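Local atomic coordinates of heme oxygenase (PDB entry 5KZL), a protein that binds heme and oxidatively cleaves its porphyrin ring, a reaction that in this enzyme family yields biliverdin, carbon monoxide and ferrous iron. Residues 57-71 with 114-128. The protein carries 1 engineered substitution. Sequence-based numbering, arbitrary orientation. Where two conformers were deposited one is given.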
ATOM      1  N   SER A  57       6.111  -5.697   6.922  1.00  6.04           N
ATOM      2  CA  SER A  57       6.641  -4.736   7.902  1.00  6.66           C
ATOM      3  C   SER A  57       5.544  -3.793   8.404  1.00  9.35           C
ATOM      4  O   SER A  57       5.381  -3.639   9.618  1.00  9.40           O
ATOM      5  CB  SER A  57       7.780  -3.925   7.301  1.00  9.66           C
ATOM      6  OG  SER A  57       8.317  -3.083   8.314  1.00 12.63           O
ATOM      7  N   MET A  58       4.780  -3.169   7.464  1.00  6.12           N
ATOM      8  CA  MET A  58       3.713  -2.264   7.864  0.50  4.73           C
ATOM      9  C   MET A  58       2.719  -2.952   8.800  1.00  8.47           C
ATOM     10  O   MET A  58       2.369  -2.355   9.824  1.00  7.89           O
ATOM     11  CB  MET A  58       3.045  -1.637   6.634  0.50  6.02           C
ATOM     12  CG  MET A  58       1.957  -0.651   6.987  0.50  8.38           C
ATOM     13  SD  MET A  58       1.414   0.351   5.596  0.50 10.93           S
ATOM     14  CE  MET A  58       0.711  -0.857   4.575  0.50  7.62           C
ATOM     15  N   GLU A  59       2.323  -4.215   8.505  1.00  5.88           N
ATOM     16  CA  GLU A  59       1.374  -4.986   9.323  1.00  6.36           C
ATOM     17  C   GLU A  59       1.987  -5.415  10.643  1.00 10.81           C
ATOM     18  O   GLU A  59       1.296  -5.377  11.664  1.00 10.19           O
ATOM     19  CB  GLU A  59       0.745  -6.132   8.524  1.00  7.09           C
ATOM     20  CG  GLU A  59      -0.061  -5.482   7.396  1.00 12.10           C
ATOM     21  CD  GLU A  59      -0.451  -6.174   6.104  1.00 17.82           C
ATOM     22  OE1 GLU A  59      -0.369  -7.419   6.015  1.00 10.92           O
ATOM     23  OE2 GLU A  59      -0.931  -5.456   5.199  1.00  8.05           O
ATOM     24  N   GLU A  60       3.300  -5.674  10.660  1.00  7.36           N
ATOM     25  CA  GLU A  60       3.976  -5.970  11.928  1.00  5.94           C
ATOM     26  C   GLU A  60       3.907  -4.739  12.857  1.00  9.35           C
ATOM     27  O   GLU A  60       3.559  -4.852  14.035  1.00  7.24           O
ATOM     28  CB  GLU A  60       5.436  -6.330  11.661  1.00  6.89           C
ATOM     29  CG  GLU A  60       5.634  -7.791  11.334  1.00 18.30           C
ATOM     30  CD  GLU A  60       7.064  -8.158  10.980  1.00 44.42           C
ATOM     31  OE1 GLU A  60       7.972  -7.318  11.192  1.00 37.53           O
ATOM     32  OE2 GLU A  60       7.273  -9.284  10.472  1.00 38.62           O
ATOM     33  N   GLU A  61       4.198  -3.565  12.296  1.00  7.67           N
ATOM     34  CA  GLU A  61       4.228  -2.295  13.015  1.00  7.04           C
ATOM     35  C   GLU A  61       2.838  -1.763  13.382  1.00 10.01           C
ATOM     36  O   GLU A  61       2.669  -1.235  14.484  1.00  9.37           O
ATOM     37  CB  GLU A  61       5.078  -1.268  12.234  1.00  8.00           C
ATOM     38  CG  GLU A  61       6.538  -1.695  12.018  1.00  9.45           C
ATOM     39  CD  GLU A  61       7.247  -2.346  13.195  1.00 17.32           C
ATOM     40  OE1 GLU A  61       7.070  -1.891  14.348  1.00 13.92           O
ATOM     41  OE2 GLU A  61       7.973  -3.335  12.963  1.00 11.77           O
ATOM     42  N   LEU A  62       1.830  -1.928  12.510  1.00  6.76           N
ATOM     43  CA  LEU A  62       0.458  -1.513  12.833  1.00  6.62           C
ATOM     44  C   LEU A  62      -0.122  -2.386  13.961  1.00 11.37           C
ATOM     45  O   LEU A  62      -0.843  -1.880  14.826  1.00 11.48           O
ATOM     46  CB  LEU A  62      -0.446  -1.547  11.588  1.00  6.14           C
ATOM     47  CG  LEU A  62      -0.212  -0.410  10.573  1.00  8.34           C
ATOM     48  CD1 LEU A  62      -0.966  -0.697   9.288  1.00 10.32           C
ATOM     49  CD2 LEU A  62      -0.642   0.983  11.156  1.00  9.66           C
ATOM     50  N   GLU A  63       0.230  -3.692  13.973  1.00  7.49           N
ATOM     51  CA  GLU A  63      -0.216  -4.605  15.026  1.00  6.65           C
ATOM     52  C   GLU A  63       0.463  -4.240  16.333  1.00 11.47           C
ATOM     53  O   GLU A  63      -0.199  -4.191  17.373  1.00 11.49           O
ATOM     54  CB  GLU A  63       0.082  -6.063  14.634  1.00  7.14           C
ATOM     55  CG  GLU A  63      -0.934  -6.638  13.664  1.00 12.39           C
ATOM     56  CD  GLU A  63      -2.294  -6.850  14.288  1.00 13.13           C
ATOM     57  OE1 GLU A  63      -2.363  -7.629  15.265  1.00 13.48           O
ATOM     58  OE2 GLU A  63      -3.273  -6.210  13.834  1.00 10.29           O
ATOM     59  N   ARG A  64       1.776  -3.942  16.278  1.00  6.89           N
ATOM     60  CA  ARG A  64       2.563  -3.551  17.451  1.00  7.14           C
ATOM     61  C   ARG A  64       1.985  -2.292  18.093  1.00 11.08           C
ATOM     62  O   ARG A  64       1.888  -2.221  19.324  1.00 12.37           O
ATOM     63  CB  ARG A  64       4.020  -3.267  17.048  1.00  8.16           C
ATOM     64  CG  ARG A  64       4.993  -3.238  18.240  1.00 14.67           C
ATOM     65  CD  ARG A  64       6.450  -2.959  17.882  1.00 19.73           C
ATOM     66  NE  ARG A  64       6.882  -3.587  16.627  1.00 30.06           N
ATOM     67  CZ  ARG A  64       7.274  -4.854  16.499  1.00 45.57           C
ATOM     68  NH1 ARG A  64       7.297  -5.664  17.554  1.00 33.95           N
ATOM     69  NH2 ARG A  64       7.632  -5.325  15.313  1.00 27.47           N
ATOM     70  N   ASN A  65       1.572  -1.314  17.260  1.00  7.77           N
ATOM     71  CA  ASN A  65       1.030  -0.050  17.726  1.00  7.70           C
ATOM     72  C   ASN A  65      -0.486   0.043  17.687  1.00 10.58           C
ATOM     73  O   ASN A  65      -1.010   1.158  17.708  1.00  9.25           O
ATOM     74  CB  ASN A  65       1.656   1.103  16.933  1.00  6.04           C
ATOM     75  CG  ASN A  65       3.131   1.239  17.172  1.00 17.83           C
ATOM     76  OD1 ASN A  65       3.584   1.595  18.274  1.00 13.90           O
ATOM     77  ND2 ASN A  65       3.902   0.819  16.200  1.00 10.92           N
ATOM     78  N   LYS A  66      -1.202  -1.097  17.674  1.00 10.93           N
ATOM     79  CA  LYS A  66      -2.669  -1.079  17.529  1.00 11.09           C
ATOM     80  C   LYS A  66      -3.411  -0.303  18.634  1.00 15.51           C
ATOM     81  O   LYS A  66      -4.489   0.234  18.350  1.00 15.39           O
ATOM     82  CB  LYS A  66      -3.249  -2.502  17.368  1.00 12.95           C
ATOM     83  CG  LYS A  66      -3.185  -3.375  18.618  1.00 20.37           C
ATOM     84  CD  LYS A  66      -4.006  -4.662  18.449  1.00 24.62           C
ATOM     85  CE  LYS A  66      -3.307  -5.667  17.571  1.00 19.55           C
ATOM     86  NZ  LYS A  66      -3.999  -6.990  17.536  1.00 14.67           N
ATOM     87  N   ASN A  67      -2.847  -0.242  19.866  1.00 11.51           N
ATOM     88  CA  ASN A  67      -3.497   0.466  20.974  1.00 11.31           C
ATOM     89  C   ASN A  67      -2.996   1.892  21.180  1.00 14.14           C
ATOM     90  O   ASN A  67      -3.474   2.568  22.088  1.00 13.21           O
ATOM     91  CB  ASN A  67      -3.452  -0.334  22.262  1.00 12.45           C
ATOM     92  CG  ASN A  67      -4.390  -1.513  22.187  1.00 36.32           C
ATOM     93  OD1 ASN A  67      -5.541  -1.404  21.719  1.00 26.33           O
ATOM     94  ND2 ASN A  67      -3.895  -2.672  22.585  1.00 31.08           N
ATOM     95  N   ASN A  68      -2.128   2.387  20.281  1.00 11.13           N
ATOM     96  CA  ASN A  68      -1.718   3.782  20.283  1.00 10.95           C
ATOM     97  C   ASN A  68      -3.008   4.627  20.177  1.00 16.03           C
ATOM     98  O   ASN A  68      -3.903   4.281  19.394  1.00 14.93           O
ATOM     99  CB  ASN A  68      -0.797   4.057  19.101  1.00  9.78           C
ATOM    100  CG  ASN A  68      -0.414   5.506  18.945  1.00 20.50           C
ATOM    101  OD1 ASN A  68      -1.188   6.321  18.435  1.00 19.07           O
ATOM    102  ND2 ASN A  68       0.800   5.844  19.337  1.00  9.80           N
ATOM    103  N   LEU A  69      -3.126   5.682  21.004  1.00 14.40           N
ATOM    104  CA  LEU A  69      -4.335   6.514  21.067  1.00 14.65           C
ATOM    105  C   LEU A  69      -4.697   7.180  19.756  1.00 17.97           C
ATOM    106  O   LEU A  69      -5.881   7.326  19.460  1.00 17.19           O
ATOM    107  CB  LEU A  69      -4.260   7.556  22.207  1.00 14.78           C
ATOM    108  CG  LEU A  69      -4.342   7.028  23.655  1.00 18.62           C
ATOM    109  CD1 LEU A  69      -4.391   8.179  24.632  1.00 18.81           C
ATOM    110  CD2 LEU A  69      -5.585   6.191  23.866  1.00 21.93           C
ATOM    111  N   VAL A  70      -3.694   7.547  18.951  1.00 15.81           N
ATOM    112  CA  VAL A  70      -3.962   8.156  17.655  1.00 15.53           C
ATOM    113  C   VAL A  70      -4.381   7.089  16.633  1.00 20.59           C
ATOM    114  O   VAL A  70      -5.366   7.297  15.923  1.00 22.28           O
ATOM    115  CB  VAL A  70      -2.797   9.066  17.182  1.00 18.96           C
ATOM    116  CG1 VAL A  70      -2.920   9.425  15.705  1.00 19.13           C
ATOM    117  CG2 VAL A  70      -2.721  10.329  18.036  1.00 18.92           C
ATOM    118  N   LEU A  71      -3.687   5.934  16.595  1.00 14.60           N
ATOM    119  CA  LEU A  71      -3.968   4.886  15.614  1.00 14.15           C
ATOM    120  C   LEU A  71      -5.205   4.030  15.901  1.00 19.28           C
ATOM    121  O   LEU A  71      -5.726   3.415  14.974  1.00 18.88           O
ATOM    122  CB  LEU A  71      -2.748   3.974  15.387  1.00 13.47           C
ATOM    123  CG  LEU A  71      -1.413   4.636  14.992  1.00 16.33           C
ATOM    124  CD1 LEU A  71      -0.314   3.595  14.964  1.00 15.19           C
ATOM    125  CD2 LEU A  71      -1.501   5.313  13.620  1.00 17.57           C
ATOM    126  N   ILE A 114       9.559   2.274   7.637  1.00  7.22           N
ATOM    127  CA  ILE A 114       8.405   1.787   8.395  1.00  5.83           C
ATOM    128  C   ILE A 114       8.799   1.439   9.835  1.00  9.50           C
ATOM    129  O   ILE A 114       8.102   1.813  10.792  1.00  8.41           O
ATOM    130  CB  ILE A 114       7.740   0.584   7.663  1.00  8.16           C
ATOM    131  CG1 ILE A 114       7.118   1.006   6.332  1.00  8.28           C
ATOM    132  CG2 ILE A 114       6.693  -0.124   8.572  1.00  9.16           C
ATOM    133  CD1 ILE A 114       6.966  -0.186   5.314  1.00  6.70           C
ATOM    134  N   ARG A 115       9.880   0.687   9.975  1.00  7.99           N
ATOM    135  CA  ARG A 115      10.368   0.248  11.278  1.00  7.34           C
ATOM    136  C   ARG A 115      10.741   1.407  12.185  1.00  9.25           C
ATOM    137  O   ARG A 115      10.318   1.427  13.330  1.00  8.90           O
ATOM    138  CB  ARG A 115      11.542  -0.715  11.108  1.00  8.04           C
ATOM    139  CG  ARG A 115      11.070  -2.032  10.540  1.00  7.32           C
ATOM    140  CD  ARG A 115      12.216  -2.929  10.162  1.00  5.57           C
ATOM    141  NE  ARG A 115      11.721  -4.270   9.816  1.00 13.76           N
ATOM    142  CZ  ARG A 115      12.492  -5.254   9.363  1.00 18.34           C
ATOM    143  NH1 ARG A 115      13.783  -5.044   9.140  1.00 13.69           N
ATOM    144  NH2 ARG A 115      11.969  -6.441   9.082  1.00 11.79           N
ATOM    145  N   LYS A 116      11.540   2.346  11.676  1.00  8.01           N
ATOM    146  CA  LYS A 116      12.025   3.507  12.417  1.00  7.83           C
ATOM    147  C   LYS A 116      10.899   4.474  12.805  1.00 11.75           C
ATOM    148  O   LYS A 116      10.895   5.002  13.923  1.00 11.64           O
ATOM    149  CB  LYS A 116      13.146   4.187  11.631  1.00 10.49           C
ATOM    150  CG  LYS A 116      14.447   3.391  11.590  1.00 17.42           C
ATOM    151  CD  LYS A 116      15.338   3.696  12.778  1.00 25.66           C
ATOM    152  CE  LYS A 116      16.677   3.010  12.727  1.00 34.69           C
ATOM    153  NZ  LYS A 116      16.567   1.556  13.005  1.00 44.15           N
ATOM    154  N   ILE A 117       9.914   4.657  11.910  1.00  8.36           N
ATOM    155  CA  ILE A 117       8.729   5.476  12.176  1.00  8.54           C
ATOM    156  C   ILE A 117       7.925   4.823  13.291  1.00 13.08           C
ATOM    157  O   ILE A 117       7.573   5.480  14.267  1.00 11.82           O
ATOM    158  CB  ILE A 117       7.915   5.696  10.865  1.00 11.54           C
ATOM    159  CG1 ILE A 117       8.624   6.740   9.971  1.00 12.28           C
ATOM    160  CG2 ILE A 117       6.432   6.100  11.132  1.00 12.67           C
ATOM    161  CD1 ILE A 117       8.601   8.188  10.516  1.00  8.73           C
ATOM    162  N   SER A 118       7.679   3.518  13.171  1.00  9.46           N
ATOM    163  CA  SER A 118       6.930   2.785  14.169  1.00  9.31           C
ATOM    164  C   SER A 118       7.538   2.928  15.554  1.00 14.92           C
ATOM    165  O   SER A 118       6.795   3.115  16.504  1.00 14.05           O
ATOM    166  CB  SER A 118       6.875   1.317  13.796  1.00 11.80           C
ATOM    167  OG  SER A 118       6.320   0.544  14.846  1.00 13.79           O
ATOM    168  N   GLU A 119       8.872   2.833  15.681  1.00 12.40           N
ATOM    169  CA  GLU A 119       9.478   2.933  16.997  1.00 12.65           C
ATOM    170  C   GLU A 119       9.601   4.367  17.549  1.00 16.79           C
ATOM    171  O   GLU A 119       9.569   4.530  18.769  1.00 16.93           O
ATOM    172  CB  GLU A 119      10.822   2.198  17.087  1.00 14.74           C
ATOM    173  CG  GLU A 119      11.783   2.357  15.931  1.00 31.54           C
ATOM    174  CD  GLU A 119      12.871   1.300  15.962  1.00 43.76           C
ATOM    175  OE1 GLU A 119      12.913   0.461  15.035  1.00 36.82           O
ATOM    176  OE2 GLU A 119      13.628   1.255  16.956  1.00 36.63           O
ATOM    177  N   THR A 120       9.710   5.391  16.694  1.00 12.32           N
ATOM    178  CA  THR A 120       9.915   6.774  17.158  1.00 11.48           C
ATOM    179  C   THR A 120       8.694   7.680  17.080  1.00 16.81           C
ATOM    180  O   THR A 120       8.486   8.467  17.996  1.00 18.45           O
ATOM    181  CB  THR A 120      11.078   7.414  16.425  1.00 14.73           C
ATOM    182  OG1 THR A 120      10.780   7.484  15.032  1.00 12.36           O
ATOM    183  CG2 THR A 120      12.412   6.709  16.687  1.00 13.49           C
ATOM    184  N   GLN A 121       7.926   7.626  15.967  1.00 12.43           N
ATOM    185  CA  GLN A 121       6.735   8.468  15.749  1.00 11.64           C
ATOM    186  C   GLN A 121       5.600   7.573  15.227  1.00 12.92           C
ATOM    187  O   GLN A 121       5.213   7.736  14.065  1.00 11.60           O
ATOM    188  CB  GLN A 121       7.039   9.606  14.736  1.00 12.82           C
ATOM    189  CG  GLN A 121       7.860  10.776  15.297  1.00 20.78           C
ATOM    190  CD  GLN A 121       7.082  11.598  16.298  1.00 28.58           C
ATOM    191  OE1 GLN A 121       6.229  12.418  15.945  1.00 23.47           O
ATOM    192  NE2 GLN A 121       7.346  11.383  17.570  1.00 25.46           N
ATOM    193  N   PRO A 122       5.100   6.589  16.046  1.00  8.81           N
ATOM    194  CA  PRO A 122       4.071   5.642  15.553  1.00  8.63           C
ATOM    195  C   PRO A 122       2.819   6.280  14.973  1.00 11.40           C
ATOM    196  O   PRO A 122       2.241   5.689  14.068  1.00 10.30           O
ATOM    197  CB  PRO A 122       3.772   4.767  16.778  1.00 10.73           C
ATOM    198  CG  PRO A 122       4.280   5.530  17.922  1.00 14.20           C
ATOM    199  CD  PRO A 122       5.466   6.257  17.439  1.00 10.33           C
ATOM    200  N   GLU A 123       2.453   7.514  15.395  1.00  8.76           N
ATOM    201  CA  GLU A 123       1.290   8.232  14.831  1.00  8.25           C
ATOM    202  C   GLU A 123       1.468   8.462  13.319  1.00 10.69           C
ATOM    203  O   GLU A 123       0.481   8.542  12.587  1.00  9.85           O
ATOM    204  CB  GLU A 123       1.085   9.591  15.525  1.00  9.31           C
ATOM    205  CG  GLU A 123       0.848   9.465  17.032  1.00 17.44           C
ATOM    206  CD  GLU A 123       2.038   9.130  17.923  1.00 34.51           C
ATOM    207  OE1 GLU A 123       3.196   9.344  17.493  1.00 15.26           O
ATOM    208  OE2 GLU A 123       1.809   8.616  19.045  1.00 27.69           O
ATOM    209  N   LEU A 124       2.723   8.577  12.851  1.00  8.01           N
ATOM    210  CA  LEU A 124       2.979   8.776  11.414  1.00  7.60           C
ATOM    211  C   LEU A 124       2.667   7.522  10.558  1.00 11.10           C
ATOM    212  O   LEU A 124       2.611   7.626   9.327  1.00 10.75           O
ATOM    213  CB  LEU A 124       4.405   9.298  11.143  1.00  7.80           C
ATOM    214  CG  LEU A 124       4.790  10.696  11.695  1.00 10.82           C
ATOM    215  CD1 LEU A 124       6.224  11.025  11.327  1.00 10.81           C
ATOM    216  CD2 LEU A 124       3.883  11.792  11.142  1.00  9.32           C
ATOM    217  N   LEU A 125       2.429   6.351  11.204  1.00  7.71           N
ATOM    218  CA  LEU A 125       2.011   5.146  10.469  1.00  7.22           C
ATOM    219  C   LEU A 125       0.632   5.391   9.817  1.00  9.36           C
ATOM    220  O   LEU A 125       0.282   4.706   8.848  1.00  8.83           O
ATOM    221  CB  LEU A 125       1.971   3.905  11.384  1.00  7.05           C
ATOM    222  CG  LEU A 125       3.332   3.349  11.815  1.00 11.48           C
ATOM    223  CD1 LEU A 125       3.156   2.184  12.782  1.00 12.40           C
ATOM    224  CD2 LEU A 125       4.188   2.917  10.592  1.00 12.22           C
ATOM    225  N   ALA A 126      -0.110   6.424  10.296  1.00  6.93           N
ATOM    226  CA  ALA A 126      -1.380   6.832   9.676  1.00  5.19           C
ATOM    227  C   ALA A 126      -1.138   7.175   8.205  1.00  9.02           C
ATOM    228  O   ALA A 126      -1.979   6.866   7.369  1.00  7.89           O
ATOM    229  CB  ALA A 126      -1.984   8.039  10.403  1.00  5.06           C
ATOM    230  N   ALA A 127       0.017   7.809   7.890  1.00  7.63           N
ATOM    231  CA  ALA A 127       0.416   8.180   6.520  1.00  6.71           C
ATOM    232  C   ALA A 127       0.635   6.953   5.638  1.00  8.88           C
ATOM    233  O   ALA A 127       0.236   6.946   4.478  1.00  8.55           O
ATOM    234  CB  ALA A 127       1.683   9.001   6.544  1.00  7.29           C
ATOM    235  N   HIS A 128       1.240   5.922   6.205  1.00  5.91           N
ATOM    236  CA  HIS A 128       1.521   4.646   5.571  1.00  4.88           C
ATOM    237  C   HIS A 128       0.225   3.893   5.252  1.00  8.90           C
ATOM    238  O   HIS A 128       0.052   3.425   4.122  1.00  8.06           O
ATOM    239  CB  HIS A 128       2.485   3.867   6.469  1.00  5.39           C
ATOM    240  CG  HIS A 128       3.874   4.439   6.440  1.00  7.72           C
ATOM    241  ND1 HIS A 128       4.868   3.874   5.672  1.00  9.47           N
ATOM    242  CD2 HIS A 128       4.365   5.558   7.031  1.00  8.56           C
ATOM    243  CE1 HIS A 128       5.948   4.617   5.863  1.00  7.86           C
ATOM    244  NE2 HIS A 128       5.691   5.658   6.656  1.00  7.90           N
TER
HETATM  245  O   HOH W   1       8.812  -4.600  10.581  1.00 11.44           O
HETATM  246  O   HOH W   2       9.273  -6.994   8.616  1.00 18.13           O
HETATM  247  O   HOH W   3       6.111   2.364  19.004  1.00 27.13           O
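Leu125 lies at the apolar centre, its CB 3.9 Å from Leu62 CD2 as the two side chains run past each other in opposite senses, while its CD1 lies against Glu61 O and Asn65 ND2. Leu71 drops one methyl onto the turn after helix 105-120, CD1 3.4 Å from Pro122 O, and the other beside Ala126. Ile114 CG2 rests on Met58 CA, 3.7 Å away, where segments 57-64 and 114-120 run nearly parallel (7°), their axes approaching to 9.6 Å. Glu61 is a knob among Ile114, Arg115, Ser118 and Leu125. Bent at chi2 (-42°), it brings OE1 within 2.6 Å of Ser118 OG, which donates on the anti side; Arg64 adds a side-on salt bridge, NE to OE1 and NH2 to OE2, each syn but tilted out of the carboxylate plane. Ser118 OG also takes a weak bond from Asn65 ND2, whose firmer bond is to Glu61 O. Farther out, Asn68 ND2 reaches Glu123 OE2 (3.0 Å) almost straight, from above the carboxylate plane, while Asn68 OD1 accepts from Val70 N, an Asx turn, and Leu71 N. At the other end, one water joins Ser57 OG, Glu60, Glu61 and Arg115 NE. Hydroxyl, guanidinium and water donors would thus favour a charged Glu61 where helices 41-64, 105-120 and 125-151 meet in the all-helical heme oxygenase fold.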